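Local coordinates for nucleoside hydrolase, putative (Trypanosoma brucei, PDB 3FZ0), which belongs to the nucleoside hydrolase family and carries a bound calcium ion in a fold built around a mixed beta sheet, at residues P202-M216 with R335-L349. The protein carries 2 engineered substitutions. Sequence-based numbering, arbitrary orientation.
Sequences PVQLVNWEVTVNSPM and RNCNVITKVDNEMFL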
loop_
_atom_site.group_PDB
_atom_site.type_symbol
_atom_site.label_atom_id
_atom_site.label_comp_id
_atom_site.label_asym_id
_atom_site.label_seq_id
_atom_site.Cartn_x
_atom_site.Cartn_y
_atom_site.Cartn_z
ATOM N N PRO B 202 -2.417 -16.846 -23.647
ATOM C CA PRO B 202 -2.749 -15.953 -22.527
ATOM C C PRO B 202 -3.846 -16.547 -21.653
ATOM O O PRO B 202 -4.743 -17.214 -22.170
ATOM C CB PRO B 202 -3.305 -14.707 -23.223
ATOM C CG PRO B 202 -2.676 -14.750 -24.598
ATOM C CD PRO B 202 -2.489 -16.169 -24.957
ATOM N N VAL B 203 -3.758 -16.296 -20.347
ATOM C CA VAL B 203 -4.812 -16.619 -19.375
ATOM C C VAL B 203 -6.121 -16.012 -19.885
ATOM O O VAL B 203 -6.129 -14.847 -20.303
ATOM C CB VAL B 203 -4.472 -15.992 -17.989
ATOM C CG1 VAL B 203 -5.578 -16.274 -16.948
ATOM C CG2 VAL B 203 -3.081 -16.431 -17.491
ATOM N N GLN B 204 -7.207 -16.785 -19.885
ATOM C CA GLN B 204 -8.547 -16.256 -20.194
ATOM C C GLN B 204 -9.244 -15.833 -18.911
ATOM O O GLN B 204 -9.489 -16.661 -18.014
ATOM C CB GLN B 204 -9.402 -17.296 -20.917
ATOM C CG GLN B 204 -8.702 -17.942 -22.113
ATOM C CD GLN B 204 -8.443 -16.972 -23.234
ATOM O OE1 GLN B 204 -9.383 -16.415 -23.797
ATOM N NE2 GLN B 204 -7.160 -16.744 -23.565
ATOM N N LEU B 205 -9.557 -14.545 -18.812
ATOM C CA LEU B 205 -10.136 -14.001 -17.584
ATOM C C LEU B 205 -11.651 -13.930 -17.693
ATOM O O LEU B 205 -12.211 -12.990 -18.276
ATOM C CB LEU B 205 -9.532 -12.625 -17.251
ATOM C CG LEU B 205 -9.893 -11.968 -15.912
ATOM C CD1 LEU B 205 -9.079 -12.448 -14.673
ATOM C CD2 LEU B 205 -9.815 -10.420 -16.052
ATOM N N VAL B 206 -12.331 -14.920 -17.138
ATOM C CA VAL B 206 -13.786 -14.879 -17.104
ATOM C C VAL B 206 -14.210 -14.102 -15.845
ATOM O O VAL B 206 -14.281 -14.644 -14.720
ATOM C CB VAL B 206 -14.378 -16.271 -17.233
ATOM C CG1 VAL B 206 -15.934 -16.217 -17.304
ATOM C CG2 VAL B 206 -13.754 -16.977 -18.485
ATOM N N ASN B 207 -14.450 -12.810 -16.059
ATOM C CA ASN B 207 -14.639 -11.858 -14.975
ATOM C C ASN B 207 -16.100 -11.732 -14.612
ATOM O O ASN B 207 -16.986 -12.187 -15.352
ATOM C CB ASN B 207 -14.085 -10.479 -15.364
ATOM C CG ASN B 207 -14.563 -10.033 -16.724
ATOM O OD1 ASN B 207 -15.647 -9.471 -16.869
ATOM N ND2 ASN B 207 -13.776 -10.332 -17.748
ATOM N N TRP B 208 -16.338 -11.065 -13.489
ATOM C CA TRP B 208 -17.675 -10.869 -12.948
ATOM C C TRP B 208 -18.683 -10.268 -13.950
ATOM O O TRP B 208 -19.766 -10.848 -14.161
ATOM C CB TRP B 208 -17.581 -10.017 -11.676
ATOM C CG TRP B 208 -18.893 -9.553 -11.092
ATOM C CD1 TRP B 208 -19.305 -8.255 -10.963
ATOM C CD2 TRP B 208 -19.931 -10.363 -10.530
ATOM N NE1 TRP B 208 -20.510 -8.211 -10.360
ATOM C CE2 TRP B 208 -20.935 -9.482 -10.077
ATOM C CE3 TRP B 208 -20.124 -11.747 -10.382
ATOM C CZ2 TRP B 208 -22.156 -9.940 -9.486
ATOM C CZ3 TRP B 208 -21.325 -12.210 -9.775
ATOM C CH2 TRP B 208 -22.322 -11.307 -9.344
ATOM N N GLU B 209 -18.338 -9.139 -14.563
ATOM C CA GLU B 209 -19.287 -8.407 -15.425
ATOM C C GLU B 209 -19.687 -9.202 -16.657
ATOM O O GLU B 209 -20.828 -9.214 -17.037
ATOM C CB GLU B 209 -18.762 -7.025 -15.833
ATOM C CG GLU B 209 -18.558 -6.053 -14.650
ATOM C CD GLU B 209 -17.159 -6.138 -14.015
ATOM O OE1 GLU B 209 -16.507 -7.188 -14.156
ATOM O OE2 GLU B 209 -16.706 -5.155 -13.375
ATOM N N VAL B 210 -18.770 -9.934 -17.257
ATOM C CA VAL B 210 -19.179 -10.743 -18.388
ATOM C C VAL B 210 -20.109 -11.880 -17.956
ATOM O O VAL B 210 -20.972 -12.281 -18.741
ATOM C CB VAL B 210 -17.980 -11.241 -19.238
ATOM C CG1 VAL B 210 -17.253 -12.400 -18.563
ATOM C CG2 VAL B 210 -18.463 -11.625 -20.601
ATOM N N THR B 211 -19.977 -12.373 -16.727
ATOM C CA THR B 211 -20.909 -13.421 -16.258
ATOM C C THR B 211 -22.263 -12.822 -15.889
ATOM O O THR B 211 -23.301 -13.421 -16.161
ATOM C CB THR B 211 -20.328 -14.338 -15.161
ATOM O OG1 THR B 211 -20.211 -13.609 -13.938
ATOM C CG2 THR B 211 -18.930 -14.901 -15.590
ATOM N N VAL B 212 -22.268 -11.617 -15.319
ATOM C CA VAL B 212 -23.523 -10.930 -15.060
ATOM C C VAL B 212 -24.314 -10.730 -16.378
ATOM O O VAL B 212 -25.570 -10.781 -16.397
ATOM C CB VAL B 212 -23.284 -9.567 -14.369
ATOM C CG1 VAL B 212 -24.618 -8.720 -14.285
ATOM C CG2 VAL B 212 -22.679 -9.788 -12.989
ATOM N N ASN B 213 -23.560 -10.501 -17.459
ATOM C CA ASN B 213 -24.107 -10.271 -18.787
ATOM C C ASN B 213 -24.621 -11.525 -19.479
ATOM O O ASN B 213 -25.255 -11.445 -20.530
ATOM C CB ASN B 213 -23.051 -9.644 -19.678
ATOM C CG ASN B 213 -23.641 -9.120 -20.976
ATOM O OD1 ASN B 213 -23.300 -9.585 -22.073
ATOM N ND2 ASN B 213 -24.569 -8.180 -20.851
ATOM N N SER B 214 -24.313 -12.686 -18.903
ATOM C CA SER B 214 -24.773 -13.975 -19.445
ATOM C C SER B 214 -25.413 -14.841 -18.344
ATOM O O SER B 214 -24.857 -15.869 -17.952
ATOM C CB SER B 214 -23.601 -14.722 -20.086
ATOM O OG SER B 214 -24.067 -15.884 -20.698
ATOM N N PRO B 215 -26.567 -14.403 -17.823
ATOM C CA PRO B 215 -27.191 -15.122 -16.715
ATOM C C PRO B 215 -28.266 -16.068 -17.199
ATOM O O PRO B 215 -28.576 -16.132 -18.393
ATOM C CB PRO B 215 -27.876 -13.993 -15.945
ATOM C CG PRO B 215 -28.251 -12.969 -17.021
ATOM C CD PRO B 215 -27.354 -13.210 -18.215
ATOM N N MET B 216 -28.906 -16.768 -16.279
ATOM C CA MET B 216 -30.176 -17.380 -16.656
ATOM C C MET B 216 -31.307 -16.586 -16.011
ATOM O O MET B 216 -31.129 -15.971 -14.948
ATOM C CB MET B 216 -30.235 -18.860 -16.316
ATOM C CG MET B 216 -30.196 -19.139 -14.866
ATOM S SD MET B 216 -30.273 -20.897 -14.527
ATOM C CE MET B 216 -29.820 -20.856 -12.765
ATOM N N ARG B 335 1.276 -8.753 -23.487
ATOM C CA ARG B 335 -0.152 -9.117 -23.518
ATOM C C ARG B 335 -0.366 -10.511 -22.930
ATOM O O ARG B 335 -0.349 -11.531 -23.651
ATOM C CB ARG B 335 -0.706 -9.027 -24.938
ATOM C CG ARG B 335 -0.884 -7.644 -25.391
ATOM C CD ARG B 335 -1.453 -7.497 -26.783
ATOM N NE ARG B 335 -1.099 -6.159 -27.281
ATOM C CZ ARG B 335 -1.746 -5.033 -26.978
ATOM N NH1 ARG B 335 -2.827 -5.072 -26.190
ATOM N NH2 ARG B 335 -1.321 -3.862 -27.478
ATOM N N ASN B 336 -0.566 -10.549 -21.617
ATOM C CA ASN B 336 -0.611 -11.799 -20.875
ATOM C C ASN B 336 -1.988 -12.318 -20.575
ATOM O O ASN B 336 -2.111 -13.416 -20.033
ATOM C CB ASN B 336 0.138 -11.655 -19.550
ATOM C CG ASN B 336 -0.541 -10.680 -18.587
ATOM O OD1 ASN B 336 -1.306 -9.820 -18.994
ATOM N ND2 ASN B 336 -0.225 -10.798 -17.307
ATOM N N CYS B 337 -3.018 -11.546 -20.900
ATOM C CA CYS B 337 -4.369 -11.900 -20.476
ATOM C C CYS B 337 -5.458 -11.501 -21.476
ATOM O O CYS B 337 -5.470 -10.377 -21.972
ATOM C CB CYS B 337 -4.632 -11.277 -19.120
ATOM S SG CYS B 337 -6.303 -11.499 -18.480
ATOM N N ASN B 338 -6.351 -12.436 -21.782
ATOM C CA ASN B 338 -7.502 -12.171 -22.640
ATOM C C ASN B 338 -8.723 -11.905 -21.771
ATOM O O ASN B 338 -9.229 -12.803 -21.113
ATOM C CB ASN B 338 -7.745 -13.332 -23.597
ATOM C CG ASN B 338 -8.688 -12.973 -24.758
ATOM O OD1 ASN B 338 -8.712 -11.834 -25.236
ATOM N ND2 ASN B 338 -9.465 -13.959 -25.211
ATOM N N VAL B 339 -9.146 -10.649 -21.732
ATOM C CA VAL B 339 -10.268 -10.218 -20.897
ATOM C C VAL B 339 -11.522 -10.496 -21.707
ATOM O O VAL B 339 -11.721 -9.858 -22.744
ATOM C CB VAL B 339 -10.151 -8.702 -20.536
ATOM C CG1 VAL B 339 -11.331 -8.248 -19.718
ATOM C CG2 VAL B 339 -8.827 -8.455 -19.791
ATOM N N ILE B 340 -12.325 -11.473 -21.266
ATOM C CA ILE B 340 -13.552 -11.849 -21.963
ATOM C C ILE B 340 -14.640 -10.797 -21.660
ATOM O O ILE B 340 -14.947 -10.556 -20.488
ATOM C CB ILE B 340 -14.054 -13.241 -21.508
ATOM C CG1 ILE B 340 -12.911 -14.286 -21.454
ATOM C CG2 ILE B 340 -15.237 -13.684 -22.352
ATOM C CD1 ILE B 340 -12.197 -14.579 -22.778
ATOM N N THR B 341 -15.231 -10.190 -22.696
ATOM C CA THR B 341 -16.188 -9.101 -22.475
ATOM C C THR B 341 -17.611 -9.396 -22.925
ATOM O O THR B 341 -18.534 -8.721 -22.486
ATOM C CB THR B 341 -15.723 -7.752 -23.052
ATOM O OG1 THR B 341 -15.523 -7.883 -24.457
ATOM C CG2 THR B 341 -14.386 -7.279 -22.370
ATOM N N LYS B 342 -17.771 -10.384 -23.804
ATOM C CA LYS B 342 -19.075 -10.933 -24.154
ATOM C C LYS B 342 -19.082 -12.437 -24.448
ATOM O O LYS B 342 -18.299 -12.924 -25.267
ATOM C CB LYS B 342 -19.740 -10.190 -25.317
ATOM C CG LYS B 342 -21.208 -10.593 -25.405
ATOM C CD LYS B 342 -22.034 -9.636 -26.173
ATOM C CE LYS B 342 -23.539 -10.088 -26.223
ATOM N NZ LYS B 342 -24.265 -9.904 -24.915
ATOM N N VAL B 343 -19.994 -13.134 -23.774
ATOM C CA VAL B 343 -20.265 -14.548 -23.981
ATOM C C VAL B 343 -21.639 -14.757 -24.602
ATOM O O VAL B 343 -22.603 -14.053 -24.267
ATOM C CB VAL B 343 -20.129 -15.340 -22.671
ATOM C CG1 VAL B 343 -20.712 -16.746 -22.789
ATOM C CG2 VAL B 343 -18.637 -15.438 -22.285
ATOM N N ASP B 344 -21.714 -15.734 -25.512
ATOM C CA ASP B 344 -22.939 -16.079 -26.247
ATOM C C ASP B 344 -23.943 -16.665 -25.261
ATOM O O ASP B 344 -23.773 -17.798 -24.817
ATOM C CB ASP B 344 -22.591 -17.094 -27.325
ATOM C CG ASP B 344 -23.733 -17.375 -28.269
ATOM O OD1 ASP B 344 -24.917 -17.413 -27.854
ATOM O OD2 ASP B 344 -23.439 -17.591 -29.465
ATOM N N ASN B 345 -24.954 -15.877 -24.892
ATOM C CA ASN B 345 -25.983 -16.324 -23.920
ATOM C C ASN B 345 -26.757 -17.567 -24.390
ATOM O O ASN B 345 -26.983 -18.491 -23.638
ATOM C CB ASN B 345 -26.983 -15.213 -23.549
ATOM C CG ASN B 345 -27.809 -15.583 -22.331
ATOM O OD1 ASN B 345 -27.246 -15.917 -21.272
ATOM N ND2 ASN B 345 -29.139 -15.587 -22.477
ATOM N N GLU B 346 -27.135 -17.552 -25.657
ATOM C CA GLU B 346 -27.809 -18.656 -26.306
ATOM C C GLU B 346 -27.028 -19.993 -26.150
ATOM O O GLU B 346 -27.615 -20.997 -25.759
ATOM C CB GLU B 346 -28.053 -18.280 -27.766
ATOM C CG GLU B 346 -29.085 -19.129 -28.493
ATOM C CD GLU B 346 -29.853 -18.319 -29.573
ATOM O OE1 GLU B 346 -29.776 -17.047 -29.561
ATOM O OE2 GLU B 346 -30.559 -18.960 -30.419
ATOM N N MET B 347 -25.706 -19.977 -26.397
ATOM C CA MET B 347 -24.884 -21.185 -26.247
ATOM C C MET B 347 -24.793 -21.612 -24.792
ATOM O O MET B 347 -24.746 -22.815 -24.506
ATOM C CB MET B 347 -23.476 -20.986 -26.784
ATOM C CG MET B 347 -23.300 -21.286 -28.237
ATOM S SD MET B 347 -21.561 -21.243 -28.733
ATOM C CE MET B 347 -20.843 -22.306 -27.534
ATOM N N PHE B 348 -24.755 -20.628 -23.888
ATOM C CA PHE B 348 -24.787 -20.881 -22.454
ATOM C C PHE B 348 -26.073 -21.603 -21.956
ATOM O O PHE B 348 -25.996 -22.601 -21.250
ATOM C CB PHE B 348 -24.587 -19.574 -21.695
ATOM C CG PHE B 348 -24.616 -19.727 -20.196
ATOM C CD1 PHE B 348 -23.688 -20.537 -19.552
ATOM C CD2 PHE B 348 -25.561 -19.043 -19.434
ATOM C CE1 PHE B 348 -23.679 -20.657 -18.164
ATOM C CE2 PHE B 348 -25.591 -19.163 -18.033
ATOM C CZ PHE B 348 -24.654 -19.965 -17.390
ATOM N N LEU B 349 -27.243 -21.102 -22.360
ATOM C CA LEU B 349 -28.497 -21.709 -21.992
ATOM C C LEU B 349 -28.599 -23.132 -22.542
ATOM O O LEU B 349 -29.077 -24.036 -21.851
ATOM C CB LEU B 349 -29.676 -20.858 -22.460
ATOM C CG LEU B 349 -29.791 -19.412 -21.958
ATOM C CD1 LEU B 349 -31.140 -18.804 -22.401
ATOM C CD2 LEU B 349 -29.630 -19.326 -20.455
HETATM O O HOH W 1 -21.733 -11.953 -21.655
HETATM O O HOH W 2 -24.398 -12.311 -23.494
#
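In the central mixed sheet of this nucleoside hydrolase, strand 203-206 pairs in parallel with strand 337-343, V203, Q204 and L205 lying beside C337, N338 and V339. N338 grips both neighbours of Q204: its N donates to V203 O (2.8 Å), and its O accepts from L205 N (2.9 Å, nearly straight at 175°). Weak bonds, V203 N to N336 O and I340 N to L205 O, extend the ladder. On one face N338 ND2 donates to Q204 OE1 (2.8 Å) within its own amide plane, although the two amides are turned 53° apart. Q204, bent at chi2 (-66°), folds back so that NE2 reaches P202 O, while N338 OD1 is held by S299 of the adjoining strand 296-306. On the other face C337 SG lies against L205 CB (3.6 Å).

Beyond the last pair segment 202-216 turns into helix 208-212, and the N-cap N207 takes over: ND2 donates to I340 O (3.0 Å), while OD1 caps V210 N and also bonds S169. V210 lays CG2 over the T341 carbonyl carbon and, more loosely, against V343 CG2. K342 NZ, its chain bent at chi4, donates to N213 OD1 (3.0 Å) on a lone pair, and two waters link N213 to V343 and K342. Farther on, the F348 ring has P215 C at its edge. The pairing thus passes from backbone ladder to side-chain and water bonds: one asparagine amide caps the helix through OD1 and donates to I340 O through ND2, tying the helix start to the neighbouring strand.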